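Local coordinates for botulinum neurotoxin type G (Clostridium botulinum, PDB 3MPP), which attaches the clostridial neurotoxin to the nerve-cell surface through its receptor-binding domain, so that the protease light chain can be delivered into the host cytosol, at residues L234-Q239 / D306-N311; Y320-L325 / N395-S400; N362-C367 / F374-I379. The protein carries 4 engineered substitutions. All coordinates share one frame; numbering follows the deposited sequence.

Contact 1: residues L234-Q239 / D306-N311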
# COMPACT_ATOMS: atom_id res chain seq x y z
N LEU A 234 9.40 -1.29 -4.37
CA LEU A 234 9.69 -0.48 -5.54
C LEU A 234 10.72 -1.21 -6.40
O LEU A 234 11.67 -1.76 -5.86
CB LEU A 234 10.26 0.87 -5.09
CG LEU A 234 10.33 1.99 -6.12
CD1 LEU A 234 8.94 2.38 -6.64
CD2 LEU A 234 11.05 3.19 -5.52
N ARG A 235 10.56 -1.19 -7.72
CA ARG A 235 11.46 -1.94 -8.61
C ARG A 235 12.06 -1.15 -9.77
O ARG A 235 11.48 -0.18 -10.25
CB ARG A 235 10.75 -3.18 -9.14
CG ARG A 235 10.42 -4.16 -8.02
CD ARG A 235 9.81 -5.47 -8.46
NE ARG A 235 9.31 -6.19 -7.28
CZ ARG A 235 9.94 -7.18 -6.68
NH1 ARG A 235 11.11 -7.62 -7.14
NH2 ARG A 235 9.41 -7.76 -5.61
N TYR A 236 13.23 -1.59 -10.22
CA TYR A 236 13.86 -1.06 -11.42
C TYR A 236 13.13 -1.58 -12.65
O TYR A 236 12.42 -2.58 -12.57
CB TYR A 236 15.31 -1.50 -11.50
CG TYR A 236 16.20 -0.84 -10.48
CD1 TYR A 236 16.62 0.47 -10.67
CD2 TYR A 236 16.61 -1.52 -9.33
CE1 TYR A 236 17.43 1.10 -9.75
CE2 TYR A 236 17.43 -0.89 -8.39
CZ TYR A 236 17.83 0.43 -8.62
OH TYR A 236 18.65 1.10 -7.72
N ASP A 237 13.31 -0.91 -13.78
CA ASP A 237 12.84 -1.42 -15.06
C ASP A 237 11.33 -1.65 -15.09
O ASP A 237 10.84 -2.53 -15.81
CB ASP A 237 13.58 -2.72 -15.42
CG ASP A 237 15.09 -2.53 -15.54
OD1 ASP A 237 15.56 -1.38 -15.68
OD2 ASP A 237 15.81 -3.54 -15.50
N THR A 238 10.59 -0.85 -14.33
CA THR A 238 9.14 -1.00 -14.23
C THR A 238 8.46 0.34 -14.50
O THR A 238 8.86 1.38 -13.94
CB THR A 238 8.77 -1.46 -12.80
OG1 THR A 238 9.42 -2.71 -12.53
CG2 THR A 238 7.23 -1.60 -12.61
N GLN A 239 7.41 0.34 -15.31
CA GLN A 239 6.71 1.59 -15.62
C GLN A 239 5.88 2.10 -14.44
O GLN A 239 5.09 1.36 -13.86
CB GLN A 239 5.82 1.42 -16.84
CG GLN A 239 6.60 1.13 -18.13
CD GLN A 239 5.69 0.65 -19.22
OE1 GLN A 239 4.80 -0.16 -18.98
NE2 GLN A 239 5.88 1.17 -20.43
N ASP A 306 20.03 4.14 -3.09
CA ASP A 306 20.54 3.71 -4.41
C ASP A 306 20.73 4.93 -5.31
O ASP A 306 19.97 5.89 -5.21
CB ASP A 306 19.56 2.77 -5.11
CG ASP A 306 19.71 1.31 -4.67
OD1 ASP A 306 20.59 1.03 -3.84
OD2 ASP A 306 18.92 0.46 -5.14
N TYR A 307 21.72 4.85 -6.20
CA TYR A 307 21.91 5.83 -7.26
C TYR A 307 21.16 5.41 -8.53
O TYR A 307 21.34 4.29 -9.02
CB TYR A 307 23.40 6.02 -7.54
CG TYR A 307 24.11 6.69 -6.38
CD1 TYR A 307 24.13 8.07 -6.26
CD2 TYR A 307 24.76 5.93 -5.41
CE1 TYR A 307 24.79 8.68 -5.20
CE2 TYR A 307 25.42 6.54 -4.35
CZ TYR A 307 25.42 7.92 -4.26
OH TYR A 307 26.06 8.53 -3.21
N ILE A 308 20.31 6.29 -9.05
CA ILE A 308 19.39 5.89 -10.10
C ILE A 308 19.27 6.96 -11.16
O ILE A 308 19.67 8.12 -10.94
CB ILE A 308 17.96 5.65 -9.54
CG1 ILE A 308 17.34 6.99 -9.11
CG2 ILE A 308 18.01 4.66 -8.36
CD1 ILE A 308 15.87 7.10 -9.34
N TYR A 309 18.76 6.56 -12.32
CA TYR A 309 18.24 7.53 -13.29
C TYR A 309 16.74 7.39 -13.38
O TYR A 309 16.20 6.30 -13.18
CB TYR A 309 18.79 7.26 -14.70
CG TYR A 309 20.27 7.15 -14.83
CD1 TYR A 309 21.10 8.22 -14.51
CD2 TYR A 309 20.86 5.99 -15.32
CE1 TYR A 309 22.48 8.13 -14.67
CE2 TYR A 309 22.25 5.89 -15.48
CZ TYR A 309 23.05 6.97 -15.14
OH TYR A 309 24.42 6.90 -15.28
N LEU A 310 16.07 8.47 -13.76
CA LEU A 310 14.64 8.38 -14.06
C LEU A 310 14.47 8.55 -15.57
O LEU A 310 14.59 9.66 -16.08
CB LEU A 310 13.85 9.45 -13.27
CG LEU A 310 13.71 9.23 -11.76
CD1 LEU A 310 12.97 10.39 -11.06
CD2 LEU A 310 12.97 7.90 -11.48
N ASN A 311 14.23 7.44 -16.27
CA ASN A 311 13.88 7.48 -17.69
C ASN A 311 12.39 7.82 -17.81
O ASN A 311 11.60 7.56 -16.89
CB ASN A 311 14.14 6.12 -18.36
CG ASN A 311 15.60 5.92 -18.77
OD1 ASN A 311 16.44 6.79 -18.60
ND2 ASN A 311 15.90 4.75 -19.33
O HOH W 1 21.47 1.67 -8.32
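Tyr236 reaches across to Asp306 with its phenol group. Tyr236 OH donates a hydrogen bond to Asp306 OD2 at 2.7 Å. The bond arrives from above the carboxylate plane, 37° out of it. Ring and carboxylate are nevertheless close to parallel, with their planes 20° apart. The same hydroxyl accepts a bond from a water, with Tyr236 OH 2.9 Å from the water oxygen. The water oxygen also donates to Tyr307 O, the carbonyl of the residue after Asp306, over 2.7 Å. Tyr236 OH is thus gripped by one bond as donor and one as acceptor, and the water extends its hold to the strand backbone.

The apolar part of the contact lies at the edge of the ring. There Ile308 CG2 packs near the ring plane, 3.9 Å from Tyr236 CE1. The CB of Ile308 points toward the loop. With CG1 between the backbone N and the carbonyl carbon (chi1 70°), CG2 lies anti to the carbonyl carbon, and this is the branch that meets the tyrosine.

A second shell lies around both partners. Asp306 OD2 also takes a hydrogen bond from Arg303 N, which would help hold the carboxylate in place. Ile287 of strand 285-289 touches both Tyr236 and Ile308. The arrangement ties the loop before strand 239-244 to Asp306 and the start of strand 307-312, within the beta-trefoil C-terminal subdomain of the receptor-binding domain.

Contact 2: residues Y320-L325 / N395-S400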
# COMPACT_ATOMS: atom_id res chain seq x y z
N TYR A 320 13.56 9.57 -22.96
CA TYR A 320 13.90 10.84 -22.32
C TYR A 320 14.36 10.50 -20.92
O TYR A 320 14.24 9.37 -20.47
CB TYR A 320 12.70 11.77 -22.25
CG TYR A 320 12.47 12.59 -23.50
CD1 TYR A 320 12.42 13.98 -23.44
CD2 TYR A 320 12.32 11.98 -24.73
CE1 TYR A 320 12.20 14.74 -24.59
CE2 TYR A 320 12.11 12.72 -25.88
CZ TYR A 320 12.06 14.10 -25.80
OH TYR A 320 11.85 14.84 -26.95
N ARG A 321 14.87 11.49 -20.21
CA ARG A 321 15.39 11.27 -18.88
C ARG A 321 15.29 12.58 -18.14
O ARG A 321 15.26 13.65 -18.76
CB ARG A 321 16.85 10.82 -18.94
CG ARG A 321 17.54 10.74 -17.58
CD ARG A 321 18.88 10.04 -17.70
NE ARG A 321 18.70 8.64 -18.07
CZ ARG A 321 19.70 7.81 -18.35
NH1 ARG A 321 20.96 8.24 -18.31
NH2 ARG A 321 19.43 6.55 -18.67
N VAL A 322 15.22 12.50 -16.81
CA VAL A 322 15.16 13.68 -15.98
C VAL A 322 16.56 14.22 -15.74
O VAL A 322 17.44 13.48 -15.32
CB VAL A 322 14.48 13.37 -14.63
CG1 VAL A 322 14.47 14.62 -13.76
CG2 VAL A 322 13.03 12.83 -14.84
N TYR A 323 16.76 15.51 -16.01
CA TYR A 323 18.05 16.16 -15.75
C TYR A 323 17.94 17.34 -14.79
O TYR A 323 16.96 18.10 -14.80
CB TYR A 323 18.74 16.62 -17.05
CG TYR A 323 19.23 15.48 -17.92
CD1 TYR A 323 20.52 15.00 -17.80
CD2 TYR A 323 18.39 14.89 -18.85
CE1 TYR A 323 20.98 13.96 -18.60
CE2 TYR A 323 18.82 13.85 -19.65
CZ TYR A 323 20.12 13.39 -19.52
OH TYR A 323 20.52 12.34 -20.31
N VAL A 324 18.97 17.50 -13.97
CA VAL A 324 19.07 18.63 -13.08
C VAL A 324 20.05 19.67 -13.65
O VAL A 324 21.16 19.33 -14.06
CB VAL A 324 19.56 18.17 -11.70
CG1 VAL A 324 19.92 19.38 -10.82
CG2 VAL A 324 18.47 17.33 -11.04
N LEU A 325 19.63 20.93 -13.67
CA LEU A 325 20.54 21.99 -14.11
C LEU A 325 21.57 22.24 -13.02
O LEU A 325 21.25 22.78 -11.97
CB LEU A 325 19.76 23.26 -14.43
CG LEU A 325 19.27 23.34 -15.88
CD1 LEU A 325 18.20 22.30 -16.15
CD2 LEU A 325 18.75 24.74 -16.22
N ASN A 395 2.90 25.94 -11.94
CA ASN A 395 3.56 25.01 -11.04
C ASN A 395 4.31 23.96 -11.86
O ASN A 395 3.74 23.35 -12.75
CB ASN A 395 2.53 24.36 -10.10
CG ASN A 395 1.92 25.36 -9.14
OD1 ASN A 395 2.57 26.35 -8.78
ND2 ASN A 395 0.69 25.13 -8.72
N TYR A 396 5.59 23.77 -11.55
CA TYR A 396 6.45 22.90 -12.35
C TYR A 396 7.14 21.85 -11.49
O TYR A 396 7.48 22.11 -10.34
CB TYR A 396 7.53 23.71 -13.07
CG TYR A 396 7.00 24.56 -14.19
CD1 TYR A 396 6.88 24.04 -15.47
CD2 TYR A 396 6.62 25.87 -13.97
CE1 TYR A 396 6.39 24.81 -16.51
CE2 TYR A 396 6.14 26.66 -15.01
CZ TYR A 396 6.02 26.12 -16.27
OH TYR A 396 5.54 26.89 -17.30
N PHE A 397 7.32 20.66 -12.08
CA PHE A 397 8.21 19.61 -11.58
C PHE A 397 9.60 20.25 -11.46
O PHE A 397 10.16 20.69 -12.45
CB PHE A 397 8.22 18.49 -12.63
CG PHE A 397 8.87 17.18 -12.19
CD1 PHE A 397 8.84 16.76 -10.86
CD2 PHE A 397 9.44 16.34 -13.15
CE1 PHE A 397 9.42 15.53 -10.49
CE2 PHE A 397 10.01 15.11 -12.79
CZ PHE A 397 9.98 14.70 -11.46
N CYS A 398 10.14 20.33 -10.24
CA CYS A 398 11.37 21.07 -10.03
C CYS A 398 12.26 20.38 -9.01
O CYS A 398 11.86 19.39 -8.40
CB CYS A 398 11.06 22.50 -9.53
SG CYS A 398 10.45 22.54 -7.83
N ILE A 399 13.46 20.90 -8.84
CA ILE A 399 14.31 20.54 -7.71
C ILE A 399 14.52 21.81 -6.89
O ILE A 399 14.70 22.89 -7.47
CB ILE A 399 15.66 19.92 -8.17
CG1 ILE A 399 16.50 19.47 -6.96
CG2 ILE A 399 16.43 20.87 -9.06
CD1 ILE A 399 17.65 18.52 -7.32
N SER A 400 14.44 21.71 -5.55
CA SER A 400 14.56 22.89 -4.70
C SER A 400 15.32 22.65 -3.40
O SER A 400 15.15 21.62 -2.75
CB SER A 400 13.17 23.45 -4.40
OG SER A 400 13.26 24.61 -3.60
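Val324 and Ile399 meet inside the beta-trefoil of the C-terminal receptor-binding subdomain. They come from strands 320-325 and 394-400, which face each other here through side chains. All four touching residues are buried and the contact is wholly apolar.

The closer pair joins Val324 CG2 to Ile399 CD1 at 4.0 Å. The two side chains cross at about a right angle. Ile399 is extended: its CG1 is anti to the backbone N (chi1 -177°) and chi2 is 164°, which carries CD1 out to the valine. Its short branch also takes part, with Ile399 CG2 lying 4.2 Å from Val324 CG1. Both methyls of the valine are therefore engaged, each by a different branch of the isoleucine.

Farther along, the strands stand wider apart. The CA atoms of Val322 and Phe397 are 10.1 Å from each other, against 7.4 Å for Val324 and Ile399. A larger side chain bridges the wider gap. Phe397 directs its CB toward strand 320-325, and the valine meets the ring at its edge, near the ring plane.

Phe377 of strand 373-382 touches Val322 and also meets the Phe397 ring, with the two ring planes at about 90°. Trp420 is another ring neighbour of Phe397. At the ring edge, Val322 CG2 comes to 4.3 Å from Phe397 CE2.

Contact 3: residues N362-C367 / F374-I379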
# COMPACT_ATOMS: atom_id res chain seq x y z
N ASN A 362 5.65 6.81 0.84
CA ASN A 362 6.29 7.97 0.24
C ASN A 362 7.82 7.88 0.21
O ASN A 362 8.42 7.18 1.00
CB ASN A 362 5.90 9.23 1.00
CG ASN A 362 4.41 9.49 0.95
OD1 ASN A 362 3.85 9.80 -0.10
ND2 ASN A 362 3.75 9.33 2.10
N CYS A 363 8.43 8.61 -0.71
CA CYS A 363 9.88 8.68 -0.78
C CYS A 363 10.25 10.05 -1.32
O CYS A 363 9.39 10.79 -1.80
CB CYS A 363 10.44 7.57 -1.68
SG CYS A 363 9.94 7.74 -3.41
N GLN A 364 11.53 10.41 -1.20
CA GLN A 364 12.03 11.70 -1.67
C GLN A 364 13.09 11.44 -2.72
O GLN A 364 13.70 10.37 -2.73
CB GLN A 364 12.65 12.50 -0.51
CG GLN A 364 11.68 12.84 0.63
CD GLN A 364 11.41 11.67 1.57
OE1 GLN A 364 12.33 10.91 1.94
NE2 GLN A 364 10.16 11.52 1.98
N ILE A 365 13.32 12.41 -3.60
CA ILE A 365 14.34 12.25 -4.64
C ILE A 365 15.36 13.37 -4.52
O ILE A 365 15.01 14.54 -4.64
CB ILE A 365 13.73 12.24 -6.06
CG1 ILE A 365 12.61 11.19 -6.14
CG2 ILE A 365 14.81 11.98 -7.12
CD1 ILE A 365 11.50 11.51 -7.12
N LEU A 366 16.61 12.99 -4.27
CA LEU A 366 17.71 13.90 -4.00
C LEU A 366 18.66 13.93 -5.20
O LEU A 366 18.82 12.94 -5.91
CB LEU A 366 18.46 13.42 -2.75
CG LEU A 366 19.84 13.99 -2.42
CD1 LEU A 366 19.76 15.46 -2.04
CD2 LEU A 366 20.53 13.20 -1.30
N CYS A 367 19.28 15.08 -5.44
CA CYS A 367 20.41 15.16 -6.36
C CYS A 367 21.57 15.89 -5.70
O CYS A 367 21.41 17.02 -5.21
CB CYS A 367 20.03 15.86 -7.66
SG CYS A 367 21.33 15.81 -8.93
N PHE A 374 21.88 19.76 -4.59
CA PHE A 374 21.02 20.57 -5.45
C PHE A 374 19.59 20.69 -4.92
O PHE A 374 18.82 21.53 -5.37
CB PHE A 374 21.05 20.06 -6.90
CG PHE A 374 22.42 20.10 -7.51
CD1 PHE A 374 23.02 21.32 -7.81
CD2 PHE A 374 23.12 18.94 -7.76
CE1 PHE A 374 24.28 21.37 -8.35
CE2 PHE A 374 24.40 18.99 -8.31
CZ PHE A 374 24.97 20.20 -8.60
N GLY A 375 19.24 19.85 -3.95
CA GLY A 375 17.92 19.88 -3.34
C GLY A 375 17.12 18.60 -3.56
O GLY A 375 17.68 17.59 -4.00
N LEU A 376 15.83 18.64 -3.24
CA LEU A 376 14.93 17.52 -3.45
C LEU A 376 13.96 17.85 -4.59
O LEU A 376 13.66 19.03 -4.83
CB LEU A 376 14.13 17.23 -2.16
CG LEU A 376 14.96 16.84 -0.92
CD1 LEU A 376 14.02 16.51 0.30
CD2 LEU A 376 15.84 15.66 -1.27
N PHE A 377 13.50 16.83 -5.31
CA PHE A 377 12.44 17.00 -6.30
C PHE A 377 11.15 17.41 -5.60
O PHE A 377 10.81 16.90 -4.53
CB PHE A 377 12.16 15.70 -7.06
CG PHE A 377 13.18 15.35 -8.11
CD1 PHE A 377 14.48 15.85 -8.05
CD2 PHE A 377 12.84 14.48 -9.14
CE1 PHE A 377 15.41 15.52 -9.03
CE2 PHE A 377 13.78 14.14 -10.12
CZ PHE A 377 15.06 14.66 -10.07
N GLY A 378 10.40 18.29 -6.25
CA GLY A 378 9.14 18.77 -5.72
C GLY A 378 8.35 19.45 -6.81
O GLY A 378 8.55 19.18 -8.02
N ILE A 379 7.46 20.33 -6.40
CA ILE A 379 6.65 21.11 -7.33
C ILE A 379 6.74 22.56 -6.87
O ILE A 379 6.51 22.86 -5.68
CB ILE A 379 5.19 20.63 -7.34
CG1 ILE A 379 5.12 19.16 -7.75
CG2 ILE A 379 4.33 21.47 -8.30
CD1 ILE A 379 3.71 18.56 -7.69
O HOH W 2 11.74 14.68 -3.29
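Phe377 N donates a hydrogen bond to Ile365 O at 2.8 Å, and Phe374 N donates to Cys367 O, also at 2.8 Å. These bonds join strands 364-367 and 374-379. A third, from Cys367 N to Gly375 O, is weak at 3.3 Å. Leu366 and Leu376 form an antiparallel non-hydrogen-bonded pair between them. At Ile365 and Phe377 the strands begin to part, and a water links them. It accepts a bond from Ile365 N and donates one to Phe377 O.

The main side-chain contact is a CH-pi interaction. Ile365 CG2 stands over the centre of one face of the Phe377 ring, 3.7 Å from its centroid and only 6° off the ring normal. CG2 is anti to the backbone N, with chi1 -53° setting CG1 beside that N. CD1 of Ile365, at the end of CG1, also reaches the ring, 3.8 Å from Phe377 CD2. On the side of the sheet that carries the leucines, Leu376 CD2 packs on Leu366 CB at 3.8 Å. At the far end, Cys367 SG makes an oblique sulfur-aromatic contact with the Phe374 ring. Gly375 has a positive phi of 117°, in a backbone conformation that calls for glycine.

The strands are the arms of a beta hairpin. Strand 346-353 flanks its first arm and strand 394-400 its second. Phe377 packs on both of these and on Val322 and Val324 of strand 320-325.

All three contacts reach one curled antiparallel sheet of the trefoil. Contacts 2 and 3 have centres about 10 Å apart, and the hairpin of contact 3 is nested in the loop closed by contact 2. Their strands pair directly, with Cys398 O 2.8 Å from Gly378 N. Contact 1 lies about 16 Å from contact 2 and about 15 Å from contact 3, centre to centre. It joins contact 2 through Leu310 O and Val322 N, 3.0 Å apart, and meets contact 3 where Leu310 packs on Phe377. Ser400 belongs to the inferred ganglioside-binding motif. The side chain of the inferred site residue Trp402 is about 10 Å from that of Ile399 and about 8 Å from Gly375 of contact 3, whereas contact 1 lies away from it.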